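Long-range contact in exopolysaccharide biosynthesis protein (Pantoea stewartii subsp. stewartii DC283, PDB 6TGF), which probably modifies the glycans of the bacterium's own exopolysaccharide biofilm, as a trimer with a parallel beta-helix fold like that of bacteriophage tailspikes: residues S411-K425 / C435-D449. Residues are numbered along the deposited sequence; the frame is centred on the assembly and turned at random.
Sequences STAIELSNFNAQHCK and CSQSLIHNGWIEHCD. With EDO (1,2-ethanediol), chain Z.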
ATOM      1  N   SER B 411      20.897   7.363  -4.839  1.00 36.07           N
ATOM      2  CA  SER B 411      19.641   7.557  -4.067  1.00 34.76           C
ATOM      3  C   SER B 411      19.151   6.193  -3.566  1.00 33.51           C
ATOM      4  O   SER B 411      19.462   5.183  -4.225  1.00 33.63           O
ATOM      5  CB  SER B 411      18.598   8.249  -4.907  1.00 34.62           C
ATOM      6  OG  SER B 411      19.079   9.495  -5.393  1.00 34.80           O
ATOM      7  N   THR B 412      18.419   6.163  -2.449  1.00 32.19           N
ATOM      8  CA  THR B 412      17.995   4.915  -1.757  1.00 31.40           C
ATOM      9  C   THR B 412      16.505   4.982  -1.401  1.00 30.48           C
ATOM     10  O   THR B 412      16.031   6.070  -1.024  1.00 30.45           O
ATOM     11  CB  THR B 412      18.854   4.664  -0.510  1.00 31.53           C
ATOM     12  OG1 THR B 412      20.219   4.602  -0.927  1.00 31.67           O
ATOM     13  CG2 THR B 412      18.487   3.391   0.221  1.00 31.53           C
ATOM     14  N   ALA B 413      15.811   3.844  -1.519  1.00 29.71           N
ATOM     15  CA  ALA B 413      14.432   3.603  -1.032  1.00 29.07           C
ATOM     16  C   ALA B 413      13.482   4.691  -1.549  1.00 28.42           C
ATOM     17  O   ALA B 413      12.794   5.326  -0.724  1.00 28.46           O
ATOM     18  CB  ALA B 413      14.435   3.523   0.475  1.00 29.16           C
ATOM     19  N   ILE B 414      13.450   4.889  -2.871  1.00 27.69           N
ATOM     20  CA  ILE B 414      12.459   5.763  -3.567  1.00 27.15           C
ATOM     21  C   ILE B 414      11.218   4.908  -3.844  1.00 26.64           C
ATOM     22  O   ILE B 414      11.362   3.876  -4.525  1.00 26.58           O
ATOM     23  CB  ILE B 414      13.035   6.361  -4.870  1.00 27.18           C
ATOM     24  CG1 ILE B 414      14.428   6.975  -4.680  1.00 27.30           C
ATOM     25  CG2 ILE B 414      12.050   7.349  -5.484  1.00 27.09           C
ATOM     26  CD1 ILE B 414      14.437   8.416  -4.230  1.00 27.27           C
ATOM     27  N   GLU B 415      10.053   5.308  -3.326  1.00 26.13           N
ATOM     28  CA  GLU B 415       8.766   4.595  -3.542  1.00 25.82           C
ATOM     29  C   GLU B 415       7.735   5.576  -4.114  1.00 25.36           C
ATOM     30  O   GLU B 415       7.153   6.349  -3.329  1.00 25.29           O
ATOM     31  CB  GLU B 415       8.285   3.952  -2.239  1.00 25.98           C
ATOM     32  CG  GLU B 415       7.016   3.135  -2.404  1.00 26.10           C
ATOM     33  CD  GLU B 415       6.653   2.272  -1.208  1.00 26.35           C
ATOM     34  OE1 GLU B 415       5.863   1.330  -1.388  1.00 26.51           O
ATOM     35  OE2 GLU B 415       7.155   2.548  -0.100  1.00 26.63           O
ATOM     36  N   LEU B 416       7.539   5.544  -5.436  1.00 24.91           N
ATOM     37  CA  LEU B 416       6.511   6.338  -6.161  1.00 24.69           C
ATOM     38  C   LEU B 416       5.294   5.441  -6.400  1.00 24.63           C
ATOM     39  O   LEU B 416       5.474   4.362  -6.992  1.00 24.61           O
ATOM     40  CB  LEU B 416       7.086   6.835  -7.490  1.00 24.61           C
ATOM     41  CG  LEU B 416       8.473   7.470  -7.427  1.00 24.61           C
ATOM     42  CD1 LEU B 416       8.995   7.740  -8.828  1.00 24.75           C
ATOM     43  CD2 LEU B 416       8.457   8.751  -6.606  1.00 24.55           C
ATOM     44  N   SER B 417       4.106   5.865  -5.959  1.00 24.66           N
ATOM     45  CA  SER B 417       2.861   5.055  -6.028  1.00 24.86           C
ATOM     46  C   SER B 417       1.646   5.929  -6.370  1.00 25.13           C
ATOM     47  O   SER B 417       1.614   7.100  -5.942  1.00 25.03           O
ATOM     48  CB  SER B 417       2.650   4.299  -4.743  1.00 24.78           C
ATOM     49  OG  SER B 417       2.578   5.187  -3.638  1.00 24.72           O
ATOM     50  N   ASN B 418       0.695   5.361  -7.122  1.00 25.54           N
ATOM     51  CA  ASN B 418      -0.644   5.946  -7.406  1.00 26.02           C
ATOM     52  C   ASN B 418      -0.473   7.352  -7.990  1.00 26.35           C
ATOM     53  O   ASN B 418      -1.024   8.303  -7.408  1.00 26.40           O
ATOM     54  CB  ASN B 418      -1.523   5.952  -6.151  1.00 26.11           C
ATOM     55  CG  ASN B 418      -1.700   4.574  -5.551  1.00 26.16           C
ATOM     56  OD1 ASN B 418      -2.037   3.625  -6.256  1.00 26.33           O
ATOM     57  ND2 ASN B 418      -1.481   4.454  -4.253  1.00 26.12           N
ATOM     58  N   PHE B 419       0.262   7.476  -9.099  1.00 26.80           N
ATOM     59  CA  PHE B 419       0.568   8.772  -9.758  1.00 27.29           C
ATOM     60  C   PHE B 419       0.067   8.765 -11.206  1.00 28.12           C
ATOM     61  O   PHE B 419      -0.168   7.682 -11.774  1.00 28.16           O
ATOM     62  CB  PHE B 419       2.063   9.094  -9.672  1.00 27.01           C
ATOM     63  CG  PHE B 419       2.993   8.111 -10.340  1.00 26.82           C
ATOM     64  CD1 PHE B 419       3.526   7.046  -9.632  1.00 26.67           C
ATOM     65  CD2 PHE B 419       3.365   8.268 -11.666  1.00 26.90           C
ATOM     66  CE1 PHE B 419       4.390   6.149 -10.241  1.00 26.62           C
ATOM     67  CE2 PHE B 419       4.232   7.370 -12.273  1.00 26.83           C
ATOM     68  CZ  PHE B 419       4.744   6.312 -11.559  1.00 26.68           C
ATOM     69  N   ASN B 420      -0.099   9.964 -11.772  1.00 29.06           N
ATOM     70  CA  ASN B 420      -0.586  10.184 -13.158  1.00 30.03           C
ATOM     71  C   ASN B 420       0.045  11.471 -13.707  1.00 30.68           C
ATOM     72  O   ASN B 420      -0.290  12.554 -13.194  1.00 30.66           O
ATOM     73  CB  ASN B 420      -2.116  10.203 -13.207  1.00 30.33           C
ATOM     74  CG  ASN B 420      -2.660  10.424 -14.602  1.00 30.72           C
ATOM     75  OD1 ASN B 420      -2.834  11.562 -15.028  1.00 31.11           O
ATOM     76  ND2 ASN B 420      -2.945   9.347 -15.315  1.00 30.90           N
ATOM     77  N   ALA B 421       0.933  11.343 -14.700  1.00 31.52           N
ATOM     78  CA  ALA B 421       1.589  12.462 -15.417  1.00 32.40           C
ATOM     79  C   ALA B 421       0.973  12.595 -16.815  1.00 33.61           C
ATOM     80  O   ALA B 421       1.020  11.604 -17.571  1.00 33.73           O
ATOM     81  CB  ALA B 421       3.077  12.232 -15.486  1.00 32.23           C
ATOM     82  N   GLN B 422       0.416  13.769 -17.135  1.00 34.85           N
ATOM     83  CA  GLN B 422      -0.288  14.057 -18.415  1.00 35.98           C
ATOM     84  C   GLN B 422       0.374  15.242 -19.127  1.00 36.75           C
ATOM     85  O   GLN B 422       0.610  16.272 -18.465  1.00 36.62           O
ATOM     86  CB  GLN B 422      -1.762  14.382 -18.164  1.00 36.55           C
ATOM     87  CG  GLN B 422      -2.559  13.233 -17.564  1.00 36.76           C
ATOM     88  CD  GLN B 422      -2.857  12.124 -18.545  1.00 37.31           C
ATOM     89  OE1 GLN B 422      -3.141  12.358 -19.720  1.00 38.05           O
ATOM     90  NE2 GLN B 422      -2.813  10.895 -18.057  1.00 37.18           N
ATOM     91  N   HIS B 423       0.654  15.088 -20.426  1.00 37.72           N
ATOM     92  CA  HIS B 423       1.005  16.173 -21.384  1.00 38.63           C
ATOM     93  C   HIS B 423       2.207  16.989 -20.890  1.00 39.19           C
ATOM     94  O   HIS B 423       2.217  18.214 -21.123  1.00 39.57           O
ATOM     95  CB  HIS B 423      -0.228  17.050 -21.648  1.00 38.86           C
ATOM     96  CG  HIS B 423      -1.327  16.331 -22.353  1.00 38.99           C
ATOM     97  ND1 HIS B 423      -1.230  15.955 -23.679  1.00 39.30           N
ATOM     98  CD2 HIS B 423      -2.540  15.914 -21.928  1.00 38.88           C
ATOM     99  CE1 HIS B 423      -2.337  15.337 -24.040  1.00 39.48           C
ATOM    100  NE2 HIS B 423      -3.157  15.301 -22.983  1.00 39.22           N
ATOM    101  N   CYS B 424       3.191  16.337 -20.262  1.00 39.69           N
ATOM    102  CA  CYS B 424       4.454  16.964 -19.782  1.00 40.34           C
ATOM    103  C   CYS B 424       5.492  16.937 -20.908  1.00 41.36           C
ATOM    104  O   CYS B 424       5.799  15.834 -21.398  1.00 41.50           O
ATOM    105  CB  CYS B 424       4.985  16.259 -18.541  1.00 39.90           C
ATOM    106  SG  CYS B 424       3.893  16.430 -17.106  1.00 39.61           S
ATOM    107  N   LYS B 425       6.010  18.107 -21.299  1.00 42.59           N
ATOM    108  CA  LYS B 425       6.849  18.286 -22.515  1.00 43.67           C
ATOM    109  C   LYS B 425       8.028  19.220 -22.222  1.00 43.60           C
ATOM    110  O   LYS B 425       7.777  20.398 -21.904  1.00 43.81           O
ATOM    111  CB  LYS B 425       6.002  18.850 -23.662  1.00 44.99           C
ATOM    112  CG  LYS B 425       5.382  17.809 -24.587  1.00 45.79           C
ATOM    113  CD  LYS B 425       3.878  17.670 -24.483  1.00 46.26           C
ATOM    114  CE  LYS B 425       3.308  16.787 -25.575  1.00 46.78           C
ATOM    115  NZ  LYS B 425       1.883  16.456 -25.334  1.00 47.02           N
ATOM    116  N   CYS B 435      18.933   4.992  -8.430  1.00 30.84           N
ATOM    117  CA  CYS B 435      17.961   4.745  -7.333  1.00 30.40           C
ATOM    118  C   CYS B 435      17.979   3.254  -6.977  1.00 30.18           C
ATOM    119  O   CYS B 435      17.548   2.441  -7.821  1.00 30.29           O
ATOM    120  CB  CYS B 435      16.557   5.187  -7.725  1.00 30.18           C
ATOM    121  SG  CYS B 435      16.342   6.985  -7.705  1.00 30.31           S
ATOM    122  N   SER B 436      18.476   2.918  -5.783  1.00 29.91           N
ATOM    123  CA  SER B 436      18.625   1.529  -5.274  1.00 29.72           C
ATOM    124  C   SER B 436      17.482   1.208  -4.302  1.00 29.31           C
ATOM    125  O   SER B 436      16.966   2.150  -3.671  1.00 29.22           O
ATOM    126  CB  SER B 436      19.974   1.340  -4.628  1.00 30.07           C
ATOM    127  OG  SER B 436      21.008   1.867  -5.449  1.00 30.22           O
ATOM    128  N   GLN B 437      17.103  -0.073  -4.208  1.00 29.01           N
ATOM    129  CA  GLN B 437      16.033  -0.598  -3.311  1.00 28.65           C
ATOM    130  C   GLN B 437      14.747   0.225  -3.485  1.00 28.13           C
ATOM    131  O   GLN B 437      14.098   0.531  -2.464  1.00 28.17           O
ATOM    132  CB  GLN B 437      16.506  -0.571  -1.854  1.00 28.95           C
ATOM    133  CG  GLN B 437      17.698  -1.476  -1.568  1.00 29.32           C
ATOM    134  CD  GLN B 437      19.026  -0.855  -1.929  1.00 29.62           C
ATOM    135  OE1 GLN B 437      19.820  -1.429  -2.670  1.00 29.95           O
ATOM    136  NE2 GLN B 437      19.283   0.330  -1.400  1.00 29.68           N
ATOM    137  N   SER B 438      14.377   0.549  -4.730  1.00 27.46           N
ATOM    138  CA  SER B 438      13.279   1.492  -5.075  1.00 26.95           C
ATOM    139  C   SER B 438      12.087   0.747  -5.694  1.00 26.45           C
ATOM    140  O   SER B 438      12.288  -0.381  -6.189  1.00 26.42           O
ATOM    141  CB  SER B 438      13.795   2.576  -5.978  1.00 26.98           C
ATOM    142  OG  SER B 438      14.735   3.387  -5.290  1.00 27.13           O
ATOM    143  N   LEU B 439      10.894   1.358  -5.655  1.00 25.88           N
ATOM    144  CA  LEU B 439       9.611   0.743  -6.096  1.00 25.55           C
ATOM    145  C   LEU B 439       8.745   1.757  -6.857  1.00 25.44           C
ATOM    146  O   LEU B 439       8.710   2.939  -6.456  1.00 25.42           O
ATOM    147  CB  LEU B 439       8.849   0.218  -4.874  1.00 25.41           C
ATOM    148  CG  LEU B 439       9.534  -0.898  -4.085  1.00 25.39           C
ATOM    149  CD1 LEU B 439      10.340  -0.331  -2.926  1.00 25.45           C
ATOM    150  CD2 LEU B 439       8.513  -1.902  -3.570  1.00 25.41           C
ATOM    151  N   ILE B 440       8.058   1.286  -7.903  1.00 25.37           N
ATOM    152  CA  ILE B 440       6.938   1.990  -8.600  1.00 25.37           C
ATOM    153  C   ILE B 440       5.695   1.097  -8.505  1.00 25.60           C
ATOM    154  O   ILE B 440       5.791  -0.085  -8.893  1.00 25.64           O
ATOM    155  CB  ILE B 440       7.309   2.312 -10.062  1.00 25.29           C
ATOM    156  CG1 ILE B 440       8.352   3.430 -10.140  1.00 25.27           C
ATOM    157  CG2 ILE B 440       6.067   2.642 -10.878  1.00 25.36           C
ATOM    158  CD1 ILE B 440       8.976   3.610 -11.508  1.00 25.32           C
ATOM    159  N   HIS B 441       4.579   1.636  -8.007  1.00 25.87           N
ATOM    160  CA  HIS B 441       3.291   0.910  -7.840  1.00 26.19           C
ATOM    161  C   HIS B 441       2.145   1.720  -8.456  1.00 26.57           C
ATOM    162  O   HIS B 441       1.806   2.782  -7.901  1.00 26.53           O
ATOM    163  CB  HIS B 441       3.026   0.604  -6.360  1.00 26.26           C
ATOM    164  CG  HIS B 441       1.729  -0.095  -6.123  1.00 26.44           C
ATOM    165  ND1 HIS B 441       1.600  -1.469  -6.224  1.00 26.58           N
ATOM    166  CD2 HIS B 441       0.504   0.378  -5.808  1.00 26.60           C
ATOM    167  CE1 HIS B 441       0.353  -1.811  -5.970  1.00 26.76           C
ATOM    168  NE2 HIS B 441      -0.339  -0.695  -5.713  1.00 26.79           N
ATOM    169  N   ASN B 442       1.568   1.221  -9.553  1.00 27.06           N
ATOM    170  CA  ASN B 442       0.286   1.705 -10.131  1.00 27.59           C
ATOM    171  C   ASN B 442       0.441   3.172 -10.552  1.00 27.88           C
ATOM    172  O   ASN B 442      -0.132   4.045  -9.873  1.00 28.03           O
ATOM    173  CB  ASN B 442      -0.869   1.499  -9.146  1.00 27.81           C
ATOM    174  CG  ASN B 442      -2.234   1.682  -9.775  1.00 28.15           C
ATOM    175  OD1 ASN B 442      -2.348   1.927 -10.974  1.00 28.44           O
ATOM    176  ND2 ASN B 442      -3.279   1.558  -8.973  1.00 28.35           N
ATOM    177  N   GLY B 443       1.186   3.419 -11.633  1.00 28.20           N
ATOM    178  CA  GLY B 443       1.465   4.768 -12.164  1.00 28.54           C
ATOM    179  C   GLY B 443       1.179   4.863 -13.652  1.00 29.02           C
ATOM    180  O   GLY B 443       1.453   3.883 -14.370  1.00 29.03           O
ATOM    181  N   TRP B 444       0.646   6.005 -14.095  1.00 29.66           N
ATOM    182  CA  TRP B 444       0.337   6.314 -15.518  1.00 30.30           C
ATOM    183  C   TRP B 444       1.140   7.542 -15.963  1.00 30.63           C
ATOM    184  O   TRP B 444       1.100   8.565 -15.254  1.00 30.37           O
ATOM    185  CB  TRP B 444      -1.168   6.531 -15.710  1.00 30.70           C
ATOM    186  CG  TRP B 444      -1.998   5.295 -15.553  1.00 30.92           C
ATOM    187  CD1 TRP B 444      -2.283   4.639 -14.391  1.00 30.88           C
ATOM    188  CD2 TRP B 444      -2.678   4.573 -16.597  1.00 31.28           C
ATOM    189  NE1 TRP B 444      -3.081   3.555 -14.639  1.00 31.15           N
ATOM    190  CE2 TRP B 444      -3.340   3.487 -15.983  1.00 31.31           C
ATOM    191  CE3 TRP B 444      -2.787   4.729 -17.985  1.00 31.55           C
ATOM    192  CZ2 TRP B 444      -4.098   2.569 -16.710  1.00 31.51           C
ATOM    193  CZ3 TRP B 444      -3.535   3.821 -18.702  1.00 31.79           C
ATOM    194  CH2 TRP B 444      -4.183   2.757 -18.072  1.00 31.75           C
ATOM    195  N   ILE B 445       1.855   7.430 -17.084  1.00 31.31           N
ATOM    196  CA  ILE B 445       2.525   8.569 -17.781  1.00 32.01           C
ATOM    197  C   ILE B 445       2.014   8.589 -19.225  1.00 32.92           C
ATOM    198  O   ILE B 445       2.418   7.708 -20.007  1.00 32.90           O
ATOM    199  CB  ILE B 445       4.063   8.460 -17.698  1.00 31.77           C
ATOM    200  CG1 ILE B 445       4.547   8.380 -16.246  1.00 31.47           C
ATOM    201  CG2 ILE B 445       4.725   9.608 -18.449  1.00 31.94           C
ATOM    202  CD1 ILE B 445       5.988   7.947 -16.094  1.00 31.37           C
ATOM    203  N   GLU B 446       1.142   9.548 -19.547  1.00 34.00           N
ATOM    204  CA  GLU B 446       0.426   9.629 -20.848  1.00 35.09           C
ATOM    205  C   GLU B 446       0.781  10.946 -21.545  1.00 35.65           C
ATOM    206  O   GLU B 446       0.753  11.995 -20.876  1.00 35.68           O
ATOM    207  CB  GLU B 446      -1.085   9.527 -20.632  1.00 35.67           C
ATOM    208  CG  GLU B 446      -1.488   8.466 -19.626  1.00 35.68           C
ATOM    209  CD  GLU B 446      -2.966   8.124 -19.647  1.00 36.35           C
ATOM    210  OE1 GLU B 446      -3.424   7.571 -20.668  1.00 37.16           O
ATOM    211  OE2 GLU B 446      -3.657   8.422 -18.652  1.00 36.51           O
ATOM    212  N   HIS B 447       1.104  10.878 -22.840  1.00 36.37           N
ATOM    213  CA  HIS B 447       1.321  12.043 -23.742  1.00 37.03           C
ATOM    214  C   HIS B 447       2.473  12.918 -23.226  1.00 37.01           C
ATOM    215  O   HIS B 447       2.467  14.126 -23.525  1.00 37.25           O
ATOM    216  CB  HIS B 447       0.012  12.831 -23.901  1.00 37.49           C
ATOM    217  CG  HIS B 447      -1.206  11.970 -23.983  1.00 37.66           C
ATOM    218  ND1 HIS B 447      -1.504  11.211 -25.100  1.00 37.93           N
ATOM    219  CD2 HIS B 447      -2.197  11.738 -23.093  1.00 37.58           C
ATOM    220  CE1 HIS B 447      -2.628  10.554 -24.894  1.00 38.07           C
ATOM    221  NE2 HIS B 447      -3.074  10.861 -23.671  1.00 37.79           N
ATOM    222  N   CYS B 448       3.428  12.327 -22.498  1.00 36.83           N
ATOM    223  CA  CYS B 448       4.632  13.007 -21.948  1.00 36.85           C
ATOM    224  C   CYS B 448       5.842  12.674 -22.827  1.00 37.17           C
ATOM    225  O   CYS B 448       6.060  11.479 -23.095  1.00 37.19           O
ATOM    226  CB  CYS B 448       4.903  12.586 -20.507  1.00 36.46           C
ATOM    227  SG  CYS B 448       3.573  13.019 -19.356  1.00 36.16           S
ATOM    228  N   ASP B 449       6.594  13.692 -23.256  1.00 37.71           N
ATOM    229  CA  ASP B 449       7.727  13.552 -24.211  1.00 38.06           C
ATOM    230  C   ASP B 449       8.812  12.652 -23.610  1.00 37.34           C
ATOM    231  O   ASP B 449       9.329  11.792 -24.346  1.00 37.39           O
ATOM    232  CB  ASP B 449       8.312  14.912 -24.603  1.00 38.83           C
ATOM    233  CG  ASP B 449       7.574  15.595 -25.743  1.00 39.74           C
ATOM    234  OD1 ASP B 449       6.467  15.132 -26.092  1.00 40.04           O
ATOM    235  OD2 ASP B 449       8.112  16.590 -26.270  1.00 40.55           O
TER
HETATM  236  C1  EDO Z 804      23.209  -1.219  -3.461  1.00 70.00           C
HETATM  237  O1  EDO Z 804      23.373  -0.070  -4.271  1.00 69.46           O
HETATM  238  C2  EDO Z 804      23.141  -2.482  -4.246  1.00 70.06           C
HETATM  239  O2  EDO Z 804      23.904  -3.553  -3.714  1.00 70.08           O
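Strands 414-417 and 438-441 run parallel, their axes 4.6 Å apart and 2° from alignment, and strands 419-422 and 443-446 repeat this spacing and angle beyond a corner that both segments turn at N418 and N442. Alternating backbone bonds, such as L439 N to I414 O at 2.8 Å, hold equivalent residues level with one another. Inside the corner the ring of F419 lies flat over G443, whose CA sits 3.6 Å from the ring centroid, almost on its normal. With CG between the backbone N and the carbonyl carbon (chi1 61°), the ring is swung across the next coil, and the missing side chain of G443 lets it settle there. I440 CG2 and I445 CG1 meet the ring edge, and W386 stacks with it. These are two successive coils of the right-handed parallel beta-helix of tailspike-like proteins, with aliphatic and aromatic residues turned into its core. On the outer face beyond the corner, partly exposed Q422, bent at chi2, brings NE2 to 2.7 Å from E446 OE2, above the carboxylate plane, and also to N420 OD1. The rings of H423 and H447 are near parallel (11°) but slid apart, with H447 CB over the H423 face; H447 ND1 bonds D468. Next to them the long, flexible chain of K425 carries NZ to H447 O at 3.0 Å, while C448, small and buried, offers SG to C424 N at 3.5 Å. At the trimer interface E415 receives H441 and N442 of the second subunit, and H441 and N442 here reach E415 of the third.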